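PDB 5MSX: putative endo-1,4-beta-xylanase from Bacteroides thetaiotaomicron VPI-5482, which probably hydrolyses O-glycosidic bonds as a family 43 glycoside hydrolase, consistent with an arabinofuranosidase role in the breakdown of plant pectin. Local coordinates for residues G152-I157 and P258-V263; G201-K206 and Y212-I217; Y223-V228 and Y272-L277. All blocks are in the same frame, centred on the assembly; numbering follows the deposited sequence.

Contact 1 (G152-I157 and P258-V263); sequences GIDAEI and PGHGCV. With CA (calcium ion), chain S.
Asp154 and His260 make the only direct side-chain meeting between 152-157 and 258-263. The carboxylate comes up to the CE1 corner of the imidazole, with Asp154 OD2 3.2 Å from His260 CE1. The planes of the two groups are 62° apart, and OD1 lies at the ring edge, near the ring plane. OD2 is also 3.3 Å from His260 ND1, but the angle is poor and the two are not hydrogen-bonded. The hydrogen bond that OD2 does accept comes from the backbone N of Gly201.

Metal coordination holds the neighbouring corner of the ring, NE2. His260 CG is anti to the backbone N (chi1 -171°), which sends the imidazole across toward 152-157 and brings NE2 to 2.7 Å from the calcium ion. The metal sits in the ring plane, and five of its other ligands are waters, at 2.3 to 2.6 Å.

Four of those waters carry the contact to the backbones. Water 1 donates to both Ala155 O and Glu156 OE1, each at 2.7 Å, and water 2 donates to Ala155 O as well. From the other segment, Gly261 O accepts from waters 3 and 4, so one carbonyl on each side grips two metal waters.

With the carboxylate of Asp154 replaced by the methyl of an alanine, Gly201 N is likely to lose its acceptor and a gap to open beside His260 CE1.

Glu200 is the predicted proton donor, and Asp154 is predicted to orient and tune it; His260 also touches Asp36, the predicted proton acceptor. The chemistry thus implies a calcium site held mostly through water, with His260 in contact with both the metal and two residues predicted to take part in catalysis, Asp154 and Asp36.

Contact 2 (G201-K206 and Y212-I217); sequences GPIFFK and YYLYTI
The Phe205 ring takes the CB of Tyr212 over one face, a CH-pi contact with CB 3.8 Å from the ring centroid, while Leu214 CD1 comes obliquely toward CE1. Beyond CB, the Tyr212 ring runs nearly parallel to that of Phe205, planes 16° apart, but slid aside, so the rings barely overlap; the nearest atoms are Phe205 CE2 and Tyr212 CD1, at 3.4 Å. At the edge of the Tyr212 ring, in its plane, lies Phe205 O. Phe205 CG sits between its backbone N and carbonyl carbon (chi1 66°), and this tips the phenyl over its cross-strand neighbour.

The other side of the sheet carries Phe204 and Tyr213. Phe204 CD2 lies at the edge of the Tyr213 ring, whose far end reaches diagonally across to the partner segment, Tyr213 CE1 lying 3.8 Å from Pro202 CB. Phe168 stacks on the Phe204 ring and Phe158 meets it edge-to-face.

Ile203 and Leu214 share the side of Phe205 and Tyr212, their CB atoms 3.9 Å apart. Both of these facing pairs are hydrogen-bonded. Leu214 N donates to Ile203 O at 2.9 Å, the return bond from Ile203 N being equally long, and Tyr212 N reaches Phe205 O at 2.8 Å. Between them, Phe204 and Tyr213 form a non-hydrogen-bonded pair, with Phe204 CA 3.3 Å from Tyr212 O in a CA-H...O contact.

This is an antiparallel beta hairpin, 203-207 with 210-217, forming the first two strands of a four-stranded blade in the five-bladed beta-propeller of family 43.

Contact 3 (Y223-V228 and Y272-L277); sequences YQYAYV and YYFAYL. With EDO (1,2-ethanediol), chain B.
Tyr225 and Phe274, with Tyr223 and Leu277, join two successive blades of the five-bladed beta-propeller typical of family 43 hydrolases. Segment 223-228 belongs to the third strand of one four-stranded blade, and 272-277 to the middle strand of the sheet that follows. The two backbones stay well apart, CA of Tyr225 to CA of Tyr276 being 9.5 Å, and no hydrogen bond links the segments. Side chains alone bridge the gap.

The aromatic part is an offset edge-to-face pair. Phe274 turns its edge toward the face of Tyr225, with the planes 86° apart and the centroids 5.6 Å from each other. The closest atoms are Phe274 CZ and Tyr225 CD2, at 3.6 Å; CE1 of the phenyl lies beside them, so one corner of that ring does the touching. Phe274 CG is anti to the backbone N (chi1 174°), which extends the phenyl straight out from its strand to the tyrosine.

The purely apolar part is of about the same size. Both methyls of Leu277 meet the Tyr223 ring obliquely at its CD2-CE2 bond, Leu277 CD2 lying 4.0 Å from Tyr223 CE2 and Leu277 CD1 4.0 Å from Tyr223 CD2. The two side chains cross at about a right angle.

Polar groups lie at the ends of the tyrosines. Tyr225 OH is satisfied by Gly201 O and Gly261 N, a link that fixes the far end of the ring against which Phe274 packs. Tyr223 OH makes a weak hydrogen bond to OE2 of Glu200, the predicted proton donor, placing this packing next to the probable active site. Nearer the start of strand 272-278, Tyr273, which does not touch 223-228, donates from its OH to O2 of a 1,2-ethanediol, probably from the crystallisation liquor, at 2.6 Å.

In the fold
From the N terminus, 152-157 opens the long loop that contact 1 closes a hundred residues later at 258-263. Contact 2 is nested inside that loop, a local hairpin with five residues between its segments. Contact 3 follows in series: 223-228 still lies within the loop, but 272-277 lies beyond its end, so contacts 1 and 3 cross. Contact 1 joins the first and third of three propeller sheets, contact 3 the second and third, and contact 2 stays within the second. Strand 156-159 belongs to the first, 203-207, 210-217 and 224-230 to the second, and 261-264 and 272-278 to the third. All three contacts gather near the calcium ion bound by His260 and the predicted catalytic residues.

Contact 1 (G152-I157 and P258-V263)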
loop_
_atom_site.group_PDB
_atom_site.type_symbol
_atom_site.label_atom_id
_atom_site.label_comp_id
_atom_site.label_asym_id
_atom_site.label_seq_id
_atom_site.Cartn_x
_atom_site.Cartn_y
_atom_site.Cartn_z
ATOM N N GLY C 152 5.411 24.874 3.405
ATOM C CA GLY C 152 5.971 24.455 2.110
ATOM C C GLY C 152 4.824 24.331 1.133
ATOM O O GLY C 152 3.695 24.105 1.537
ATOM N N ILE C 153 5.109 24.504 -0.153
ATOM C CA ILE C 153 4.075 24.458 -1.177
ATOM C C ILE C 153 4.529 23.677 -2.423
ATOM O O ILE C 153 5.710 23.377 -2.584
ATOM C CB ILE C 153 3.717 25.892 -1.648
ATOM C CG1 ILE C 153 4.941 26.547 -2.309
ATOM C CG2 ILE C 153 3.231 26.739 -0.466
ATOM C CD1 ILE C 153 4.651 27.901 -2.900
ATOM N N ASP C 154 3.570 23.437 -3.324
ATOM C CA ASP C 154 3.843 22.950 -4.679
ATOM C C ASP C 154 4.410 21.539 -4.696
ATOM O O ASP C 154 5.512 21.337 -5.198
ATOM C CB ASP C 154 4.815 23.898 -5.431
ATOM C CG ASP C 154 4.236 25.284 -5.670
ATOM O OD1 ASP C 154 3.063 25.513 -5.325
ATOM O OD2 ASP C 154 4.954 26.118 -6.299
ATOM N N ALA C 155 3.665 20.571 -4.156
ATOM C CA ALA C 155 4.159 19.179 -4.104
ATOM C C ALA C 155 4.219 18.547 -5.494
ATOM O O ALA C 155 3.347 18.768 -6.327
ATOM C CB ALA C 155 3.308 18.310 -3.212
ATOM N N GLU C 156 5.253 17.744 -5.689
ATOM C CA GLU C 156 5.465 16.937 -6.901
ATOM C C GLU C 156 5.919 15.534 -6.443
ATOM O O GLU C 156 6.870 15.413 -5.650
ATOM C CB GLU C 156 6.539 17.633 -7.743
ATOM C CG GLU C 156 7.126 16.877 -8.919
ATOM C CD GLU C 156 6.208 16.841 -10.139
ATOM O OE1 GLU C 156 4.992 17.143 -9.965
ATOM O OE2 GLU C 156 6.725 16.490 -11.256
ATOM N N ILE C 157 5.242 14.490 -6.941
ATOM C CA ILE C 157 5.508 13.102 -6.526
ATOM C C ILE C 157 6.251 12.318 -7.606
ATOM O O ILE C 157 5.950 12.458 -8.796
ATOM C CB ILE C 157 4.191 12.402 -6.160
ATOM C CG1 ILE C 157 3.395 13.238 -5.144
ATOM C CG2 ILE C 157 4.408 10.999 -5.590
ATOM C CD1 ILE C 157 3.999 13.360 -3.755
ATOM N N PRO C 258 6.872 32.278 -18.547
ATOM C CA PRO C 258 6.486 30.872 -18.673
ATOM C C PRO C 258 6.869 30.039 -17.463
ATOM O O PRO C 258 7.922 29.374 -17.441
ATOM C CB PRO C 258 7.221 30.408 -19.934
ATOM C CG PRO C 258 8.417 31.234 -19.968
ATOM C CD PRO C 258 7.964 32.602 -19.485
ATOM N N GLY C 259 5.987 30.056 -16.466
ATOM C CA GLY C 259 6.248 29.400 -15.190
ATOM C C GLY C 259 5.445 28.157 -14.849
ATOM O O GLY C 259 5.034 27.395 -15.702
ATOM N N HIS C 260 5.230 28.004 -13.550
ATOM C CA HIS C 260 4.789 26.778 -12.925
ATOM C C HIS C 260 3.790 25.999 -13.794
ATOM O O HIS C 260 2.656 26.473 -14.058
ATOM C CB HIS C 260 4.189 27.131 -11.578
ATOM C CG HIS C 260 3.875 25.960 -10.709
ATOM N ND1 HIS C 260 3.614 26.111 -9.363
ATOM C CD2 HIS C 260 3.726 24.638 -10.981
ATOM C CE1 HIS C 260 3.319 24.933 -8.841
ATOM N NE2 HIS C 260 3.404 24.021 -9.799
ATOM N N GLY C 261 4.265 24.837 -14.267
ATOM C CA GLY C 261 3.438 23.871 -14.972
ATOM C C GLY C 261 3.880 22.449 -14.736
ATOM O O GLY C 261 4.124 22.067 -13.594
ATOM N N CYS C 262 3.962 21.648 -15.797
ATOM C CA CYS C 262 4.358 20.246 -15.641
ATOM C C CYS C 262 4.997 19.755 -16.926
ATOM O O CYS C 262 5.014 20.478 -17.943
ATOM C CB CYS C 262 3.166 19.365 -15.299
ATOM S SG CYS C 262 1.960 19.299 -16.646
ATOM N N VAL C 263 5.519 18.537 -16.848
ATOM C CA VAL C 263 5.938 17.721 -17.985
ATOM C C VAL C 263 5.126 16.431 -18.011
ATOM O O VAL C 263 4.840 15.829 -16.980
ATOM C CB VAL C 263 7.474 17.428 -17.981
ATOM C CG1 VAL C 263 7.880 16.394 -19.043
ATOM C CG2 VAL C 263 8.238 18.729 -18.218
HETATM CA CA CA S . 3.207 21.338 -9.525
HETATM O O HOH W 1 3.295 18.972 -9.031
HETATM O O HOH W 2 2.323 21.170 -7.130
HETATM O O HOH W 3 2.282 20.768 -11.592
HETATM O O HOH W 4 4.992 21.340 -11.052
HETATM O O HOH W 5 0.801 21.974 -9.411
#

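Contact 2 (G201-K206 and Y212-I217)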
loop_
_atom_site.group_PDB
_atom_site.type_symbol
_atom_site.label_atom_id
_atom_site.label_comp_id
_atom_site.label_asym_id
_atom_site.label_seq_id
_atom_site.Cartn_x
_atom_site.Cartn_y
_atom_site.Cartn_z
ATOM N N GLY C 201 7.306 25.408 -7.815
ATOM C CA GLY C 201 6.833 24.612 -8.951
ATOM C C GLY C 201 7.759 23.514 -9.466
ATOM O O GLY C 201 7.928 23.381 -10.672
ATOM N N PRO C 202 8.331 22.704 -8.567
ATOM C CA PRO C 202 9.216 21.624 -9.071
ATOM C C PRO C 202 8.497 20.642 -10.018
ATOM O O PRO C 202 7.337 20.362 -9.849
ATOM C CB PRO C 202 9.671 20.910 -7.793
ATOM C CG PRO C 202 8.671 21.294 -6.745
ATOM C CD PRO C 202 8.185 22.665 -7.096
ATOM N N ILE C 203 9.212 20.191 -11.024
ATOM C CA ILE C 203 8.792 19.148 -11.930
ATOM C C ILE C 203 9.897 18.141 -11.882
ATOM O O ILE C 203 11.048 18.529 -11.947
ATOM C CB ILE C 203 8.651 19.686 -13.393
ATOM C CG1 ILE C 203 7.505 20.720 -13.459
ATOM C CG2 ILE C 203 8.514 18.544 -14.423
ATOM C CD1 ILE C 203 7.470 21.497 -14.796
ATOM N N PHE C 204 9.552 16.863 -11.745
ATOM C CA PHE C 204 10.545 15.786 -11.726
ATOM C C PHE C 204 10.063 14.628 -12.579
ATOM O O PHE C 204 8.883 14.211 -12.504
ATOM C CB PHE C 204 10.810 15.295 -10.296
ATOM C CG PHE C 204 11.941 14.322 -10.203
ATOM C CD1 PHE C 204 11.718 12.961 -10.394
ATOM C CD2 PHE C 204 13.239 14.760 -9.947
ATOM C CE1 PHE C 204 12.763 12.053 -10.324
ATOM C CE2 PHE C 204 14.283 13.866 -9.888
ATOM C CZ PHE C 204 14.044 12.495 -10.070
ATOM N N PHE C 205 10.977 14.106 -13.392
ATOM C CA PHE C 205 10.716 12.907 -14.178
ATOM C C PHE C 205 12.013 12.177 -14.550
ATOM O O PHE C 205 13.128 12.739 -14.488
ATOM C CB PHE C 205 9.883 13.209 -15.421
ATOM C CG PHE C 205 10.583 14.073 -16.415
ATOM C CD1 PHE C 205 10.531 15.459 -16.299
ATOM C CD2 PHE C 205 11.312 13.516 -17.467
ATOM C CE1 PHE C 205 11.199 16.264 -17.230
ATOM C CE2 PHE C 205 12.002 14.335 -18.364
ATOM C CZ PHE C 205 11.948 15.696 -18.233
ATOM N N LYS C 206 11.835 10.920 -14.948
ATOM C CA LYS C 206 12.921 10.046 -15.328
ATOM C C LYS C 206 12.729 9.652 -16.796
ATOM O O LYS C 206 11.660 9.201 -17.160
ATOM C CB LYS C 206 12.912 8.786 -14.472
ATOM C CG LYS C 206 14.110 7.866 -14.700
ATOM C CD LYS C 206 13.985 6.588 -13.881
ATOM C CE LYS C 206 15.322 5.868 -13.727
ATOM N NZ LYS C 206 15.070 4.735 -12.808
ATOM N N TYR C 212 15.523 14.094 -14.085
ATOM C CA TYR C 212 15.416 15.515 -14.440
ATOM C C TYR C 212 14.694 16.270 -13.346
ATOM O O TYR C 212 13.563 15.942 -13.013
ATOM C CB TYR C 212 14.653 15.679 -15.755
ATOM C CG TYR C 212 15.379 15.114 -16.939
ATOM C CD1 TYR C 212 15.212 13.777 -17.329
ATOM C CD2 TYR C 212 16.264 15.893 -17.664
ATOM C CE1 TYR C 212 15.888 13.250 -18.419
ATOM C CE2 TYR C 212 16.965 15.361 -18.740
ATOM C CZ TYR C 212 16.754 14.048 -19.128
ATOM O OH TYR C 212 17.468 13.514 -20.205
ATOM N N TYR C 213 15.366 17.266 -12.765
ATOM C CA TYR C 213 14.778 18.150 -11.777
ATOM C C TYR C 213 14.693 19.566 -12.356
ATOM O O TYR C 213 15.702 20.241 -12.511
ATOM C CB TYR C 213 15.611 18.168 -10.474
ATOM C CG TYR C 213 15.027 19.096 -9.473
ATOM C CD1 TYR C 213 13.854 18.775 -8.850
ATOM C CD2 TYR C 213 15.615 20.331 -9.190
ATOM C CE1 TYR C 213 13.241 19.650 -7.993
ATOM C CE2 TYR C 213 15.019 21.217 -8.305
ATOM C CZ TYR C 213 13.825 20.881 -7.722
ATOM O OH TYR C 213 13.190 21.702 -6.822
ATOM N N LEU C 214 13.475 19.995 -12.644
ATOM C CA LEU C 214 13.185 21.326 -13.177
ATOM C C LEU C 214 12.601 22.150 -12.054
ATOM O O LEU C 214 11.743 21.655 -11.315
ATOM C CB LEU C 214 12.131 21.246 -14.317
ATOM C CG LEU C 214 12.534 20.685 -15.690
ATOM C CD1 LEU C 214 13.096 19.284 -15.622
ATOM C CD2 LEU C 214 11.311 20.714 -16.598
ATOM N N TYR C 215 13.026 23.406 -11.962
ATOM C CA TYR C 215 12.640 24.286 -10.875
ATOM C C TYR C 215 12.440 25.717 -11.415
ATOM O O TYR C 215 13.134 26.141 -12.341
ATOM C CB TYR C 215 13.714 24.210 -9.777
ATOM C CG TYR C 215 15.100 24.674 -10.199
ATOM C CD1 TYR C 215 15.965 23.830 -10.878
ATOM C CD2 TYR C 215 15.539 25.962 -9.911
ATOM C CE1 TYR C 215 17.213 24.266 -11.291
ATOM C CE2 TYR C 215 16.802 26.407 -10.309
ATOM C CZ TYR C 215 17.628 25.568 -10.992
ATOM O OH TYR C 215 18.862 26.029 -11.395
ATOM N N THR C 216 11.476 26.444 -10.874
ATOM C CA THR C 216 11.271 27.843 -11.290
ATOM C C THR C 216 12.245 28.779 -10.633
ATOM O O THR C 216 12.786 28.488 -9.552
ATOM C CB THR C 216 9.839 28.398 -11.016
ATOM O OG1 THR C 216 9.618 28.641 -9.599
ATOM C CG2 THR C 216 8.807 27.486 -11.595
ATOM N N ILE C 217 12.503 29.865 -11.357
ATOM C CA ILE C 217 13.238 31.034 -10.912
ATOM C C ILE C 217 12.384 32.284 -11.267
ATOM O O ILE C 217 11.696 32.281 -12.286
ATOM C CB ILE C 217 14.599 31.041 -11.637
ATOM C CG1 ILE C 217 15.518 29.960 -11.050
ATOM C CG2 ILE C 217 15.278 32.388 -11.610
ATOM C CD1 ILE C 217 15.549 29.918 -9.536
#

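Contact 3 (Y223-V228 and Y272-L277)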
loop_
_atom_site.group_PDB
_atom_site.type_symbol
_atom_site.label_atom_id
_atom_site.label_comp_id
_atom_site.label_asym_id
_atom_site.label_seq_id
_atom_site.Cartn_x
_atom_site.Cartn_y
_atom_site.Cartn_z
ATOM N N TYR C 223 9.267 34.948 -14.567
ATOM C CA TYR C 223 9.232 33.488 -14.362
ATOM C C TYR C 223 10.068 32.772 -15.445
ATOM O O TYR C 223 9.964 33.109 -16.637
ATOM C CB TYR C 223 7.801 32.994 -14.449
ATOM C CG TYR C 223 7.165 32.376 -13.232
ATOM C CD1 TYR C 223 7.899 31.548 -12.363
ATOM C CD2 TYR C 223 5.799 32.510 -13.005
ATOM C CE1 TYR C 223 7.289 30.920 -11.283
ATOM C CE2 TYR C 223 5.174 31.858 -11.926
ATOM C CZ TYR C 223 5.936 31.063 -11.081
ATOM O OH TYR C 223 5.378 30.403 -10.028
ATOM N N GLN C 224 10.950 31.874 -15.014
ATOM C CA GLN C 224 11.694 30.974 -15.885
ATOM C C GLN C 224 11.732 29.575 -15.253
ATOM O O GLN C 224 11.581 29.416 -14.015
ATOM C CB GLN C 224 13.120 31.444 -16.076
ATOM C CG GLN C 224 13.263 32.851 -16.625
ATOM C CD GLN C 224 14.716 33.323 -16.633
ATOM O OE1 GLN C 224 15.329 33.422 -15.606
ATOM N NE2 GLN C 224 15.254 33.580 -17.793
ATOM N N TYR C 225 11.907 28.570 -16.098
ATOM C CA TYR C 225 12.285 27.233 -15.618
ATOM C C TYR C 225 13.744 27.006 -15.964
ATOM O O TYR C 225 14.206 27.281 -17.087
ATOM C CB TYR C 225 11.398 26.121 -16.206
ATOM C CG TYR C 225 10.242 25.672 -15.354
ATOM C CD1 TYR C 225 10.446 24.854 -14.254
ATOM C CD2 TYR C 225 8.921 26.067 -15.636
ATOM C CE1 TYR C 225 9.385 24.423 -13.455
ATOM C CE2 TYR C 225 7.852 25.647 -14.841
ATOM C CZ TYR C 225 8.095 24.803 -13.750
ATOM O OH TYR C 225 7.063 24.363 -12.935
ATOM N N ALA C 226 14.455 26.481 -14.967
ATOM C CA ALA C 226 15.804 25.965 -15.120
ATOM C C ALA C 226 15.799 24.501 -14.710
ATOM O O ALA C 226 14.765 23.985 -14.237
ATOM C CB ALA C 226 16.759 26.769 -14.266
ATOM N N TYR C 227 16.916 23.801 -14.911
ATOM C CA TYR C 227 16.974 22.387 -14.540
ATOM C C TYR C 227 18.395 21.898 -14.285
ATOM O O TYR C 227 19.362 22.559 -14.628
ATOM C CB TYR C 227 16.275 21.478 -15.572
ATOM C CG TYR C 227 17.139 21.102 -16.729
ATOM C CD1 TYR C 227 17.512 22.050 -17.676
ATOM C CD2 TYR C 227 17.613 19.798 -16.892
ATOM C CE1 TYR C 227 18.301 21.723 -18.762
ATOM C CE2 TYR C 227 18.423 19.467 -17.975
ATOM C CZ TYR C 227 18.751 20.438 -18.912
ATOM O OH TYR C 227 19.542 20.125 -20.008
ATOM N N VAL C 228 18.443 20.759 -13.597
ATOM C CA VAL C 228 19.615 19.938 -13.373
ATOM C C VAL C 228 19.263 18.461 -13.628
ATOM O O VAL C 228 18.074 18.081 -13.711
ATOM C CB VAL C 228 20.179 20.107 -11.931
ATOM C CG1 VAL C 228 20.673 21.522 -11.730
ATOM C CG2 VAL C 228 19.162 19.757 -10.839
ATOM N N TYR C 272 7.313 13.950 -25.404
ATOM C CA TYR C 272 7.167 14.732 -24.175
ATOM C C TYR C 272 6.622 16.127 -24.515
ATOM O O TYR C 272 6.873 16.655 -25.605
ATOM C CB TYR C 272 8.505 14.825 -23.438
ATOM C CG TYR C 272 8.870 13.582 -22.695
ATOM C CD1 TYR C 272 9.225 12.418 -23.376
ATOM C CD2 TYR C 272 8.809 13.532 -21.309
ATOM C CE1 TYR C 272 9.554 11.257 -22.693
ATOM C CE2 TYR C 272 9.129 12.372 -20.621
ATOM C CZ TYR C 272 9.494 11.247 -21.315
ATOM O OH TYR C 272 9.797 10.096 -20.637
ATOM N N TYR C 273 5.864 16.677 -23.562
ATOM C CA TYR C 273 5.244 18.003 -23.641
ATOM C C TYR C 273 5.499 18.764 -22.345
ATOM O O TYR C 273 5.622 18.171 -21.283
ATOM C CB TYR C 273 3.723 17.881 -23.880
ATOM C CG TYR C 273 3.430 17.195 -25.183
ATOM C CD1 TYR C 273 3.379 17.906 -26.386
ATOM C CD2 TYR C 273 3.300 15.815 -25.226
ATOM C CE1 TYR C 273 3.161 17.249 -27.594
ATOM C CE2 TYR C 273 3.065 15.149 -26.419
ATOM C CZ TYR C 273 3.004 15.865 -27.593
ATOM O OH TYR C 273 2.808 15.159 -28.754
ATOM N N PHE C 274 5.561 20.078 -22.480
ATOM C CA PHE C 274 5.790 21.037 -21.390
ATOM C C PHE C 274 4.549 21.939 -21.323
ATOM O O PHE C 274 4.184 22.571 -22.319
ATOM C CB PHE C 274 7.053 21.854 -21.703
ATOM C CG PHE C 274 7.326 22.965 -20.738
ATOM C CD1 PHE C 274 7.690 22.686 -19.400
ATOM C CD2 PHE C 274 7.249 24.292 -21.147
ATOM C CE1 PHE C 274 7.975 23.715 -18.514
ATOM C CE2 PHE C 274 7.533 25.334 -20.256
ATOM C CZ PHE C 274 7.888 25.056 -18.948
ATOM N N ALA C 275 3.889 21.965 -20.173
ATOM C CA ALA C 275 2.759 22.858 -19.939
ATOM C C ALA C 275 3.232 23.927 -19.022
ATOM O O ALA C 275 3.992 23.642 -18.095
ATOM C CB ALA C 275 1.638 22.121 -19.287
ATOM N N TYR C 276 2.778 25.158 -19.247
ATOM C CA TYR C 276 3.218 26.288 -18.425
ATOM C C TYR C 276 2.130 27.355 -18.293
ATOM O O TYR C 276 1.300 27.538 -19.168
ATOM C CB TYR C 276 4.486 26.906 -18.998
ATOM C CG TYR C 276 4.325 27.398 -20.424
ATOM C CD1 TYR C 276 4.407 26.515 -21.497
ATOM C CD2 TYR C 276 4.080 28.744 -20.707
ATOM C CE1 TYR C 276 4.254 26.968 -22.806
ATOM C CE2 TYR C 276 3.914 29.187 -22.010
ATOM C CZ TYR C 276 4.008 28.300 -23.054
ATOM O OH TYR C 276 3.859 28.737 -24.366
ATOM N N LEU C 277 2.158 28.061 -17.181
ATOM C CA LEU C 277 1.325 29.250 -17.048
ATOM C C LEU C 277 2.009 30.397 -17.780
ATOM O O LEU C 277 3.231 30.350 -18.012
ATOM C CB LEU C 277 1.070 29.576 -15.564
ATOM C CG LEU C 277 2.239 30.134 -14.760
ATOM C CD1 LEU C 277 2.489 31.626 -15.015
ATOM C CD2 LEU C 277 2.001 29.895 -13.256
HETATM C C1 EDO B . 0.476 11.174 -29.843
HETATM O O1 EDO B . 0.320 11.092 -28.409
HETATM C C2 EDO B . 1.381 12.355 -30.185
HETATM O O2 EDO B . 2.299 12.591 -29.093
#